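Local coordinates for Tat (Twin-arginine translocation) pathway signal sequence containing protein (Mycobacterium tuberculosis, PDB 5IMU) that is of unknown function, the chain being a C-terminal fragment of a conserved mycobacterial protein that binds a potassium ion in the crystal, at residues D200-D203 / Y204-N207. Numbering follows the deposited sequence.
Sequences DEQD and YLAN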
loop_
_atom_site.group_PDB
_atom_site.type_symbol
_atom_site.label_atom_id
_atom_site.label_comp_id
_atom_site.label_asym_id
_atom_site.label_seq_id
_atom_site.Cartn_x
_atom_site.Cartn_y
_atom_site.Cartn_z
ATOM N N ASP A 200 -1.899 9.898 14.132
ATOM C CA ASP A 200 -1.665 8.708 14.944
ATOM C C ASP A 200 -0.218 8.568 15.402
ATOM O O ASP A 200 0.126 7.541 15.994
ATOM C CB ASP A 200 -2.065 7.444 14.173
ATOM C CG ASP A 200 -3.565 7.263 14.080
ATOM O OD1 ASP A 200 -4.299 7.906 14.862
ATOM O OD2 ASP A 200 -4.013 6.459 13.236
ATOM N N GLU A 201 0.631 9.560 15.126
ATOM C CA GLU A 201 2.050 9.533 15.494
ATOM C C GLU A 201 2.810 8.409 14.797
ATOM O O GLU A 201 3.793 7.888 15.330
ATOM C CB GLU A 201 2.244 9.430 17.010
ATOM C CG GLU A 201 1.981 10.707 17.774
ATOM C CD GLU A 201 2.328 10.574 19.243
ATOM O OE1 GLU A 201 1.520 11.010 20.090
ATOM O OE2 GLU A 201 3.407 10.021 19.553
ATOM N N GLN A 202 2.373 8.021 13.604
ATOM C CA GLN A 202 3.113 7.052 12.797
ATOM C C GLN A 202 3.775 7.783 11.629
ATOM O O GLN A 202 3.440 7.607 10.458
ATOM C CB GLN A 202 2.186 5.928 12.338
ATOM C CG GLN A 202 1.805 4.967 13.464
ATOM C CD GLN A 202 0.819 3.900 13.027
ATOM O OE1 GLN A 202 -0.207 4.201 12.420
ATOM N NE2 GLN A 202 1.128 2.645 13.336
ATOM N N ASP A 203 4.750 8.622 11.996
ATOM C CA ASP A 203 5.381 9.528 11.037
ATOM C C ASP A 203 6.039 8.782 9.885
ATOM O O ASP A 203 6.077 9.293 8.759
ATOM C CB ASP A 203 6.408 10.411 11.748
ATOM C CG ASP A 203 5.763 11.498 12.582
ATOM O OD1 ASP A 203 4.645 11.279 13.091
ATOM O OD2 ASP A 203 6.373 12.579 12.720
ATOM N N TYR A 204 6.571 7.585 10.137
ATOM C CA TYR A 204 7.164 6.819 9.048
ATOM C C TYR A 204 6.106 6.347 8.058
ATOM O O TYR A 204 6.397 6.204 6.865
ATOM C CB TYR A 204 7.948 5.629 9.598
ATOM C CG TYR A 204 7.086 4.590 10.270
ATOM C CD1 TYR A 204 6.753 4.707 11.612
ATOM C CD2 TYR A 204 6.603 3.496 9.568
ATOM C CE1 TYR A 204 5.966 3.763 12.234
ATOM C CE2 TYR A 204 5.816 2.545 10.184
ATOM C CZ TYR A 204 5.499 2.686 11.517
ATOM O OH TYR A 204 4.714 1.744 12.140
ATOM N N LEU A 205 4.879 6.100 8.528
ATOM C CA LEU A 205 3.797 5.752 7.610
ATOM C C LEU A 205 3.352 6.960 6.800
ATOM O O LEU A 205 3.112 6.848 5.591
ATOM C CB LEU A 205 2.612 5.168 8.376
ATOM C CG LEU A 205 2.752 3.761 8.947
ATOM C CD1 LEU A 205 1.423 3.319 9.518
ATOM C CD2 LEU A 205 3.222 2.799 7.871
ATOM N N ALA A 206 3.215 8.120 7.451
ATOM C CA ALA A 206 2.912 9.348 6.725
ATOM C C ALA A 206 3.955 9.611 5.649
ATOM O O ALA A 206 3.622 10.035 4.536
ATOM C CB ALA A 206 2.833 10.528 7.697
ATOM N N ASN A 207 5.224 9.348 5.963
ATOM C CA ASN A 207 6.289 9.475 4.976
ATOM C C ASN A 207 6.069 8.519 3.808
ATOM O O ASN A 207 6.190 8.909 2.640
ATOM C CB ASN A 207 7.639 9.220 5.648
ATOM C CG ASN A 207 8.809 9.553 4.750
ATOM O OD1 ASN A 207 9.092 10.722 4.489
ATOM N ND2 ASN A 207 9.506 8.525 4.278
HETATM O O HOH W 1 2.861 0.814 13.432
#
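Gln202 meets Tyr204, Leu205 and Ala206 in a local contact over the first turn of helix 203-216, where the chain turns back after helix 183-199. Gln202 holds the N-cap position. Its carbonyl O accepts a nearly straight bond from Ala206 N (3.1 Å), and a weak, bent one from Leu205 N. One residue on, Asp203 O takes Asn207 N at 2.9 Å. The extended Gln202 side chain runs alongside Leu205, pointing the same way, and lays its amide against the methyl CD1, with OE1 3.4 Å from that carbon. With CG set between the backbone N and the carbonyl carbon (chi1 66°), the Tyr204 ring swings back toward Gln202, its plane 77° from the amide. Gln202 NE2 and Tyr204 OH stay 3.9 Å apart; a water placed unusually close to both may bridge them, though the link is doubtful. Asp203 OD2 makes a salt bridge with Lys152, while the Asn207 amide grips the backbone of Pro119 and Val121; Ala206 packs on Ala197 and Leu198. Just before the cap, Glu201, with positive phi, closes the preceding helix, and the whole forms a short interhelical turn of the DUF5631 region in which a Schellman C-cap runs straight into the N-cap of the next helix.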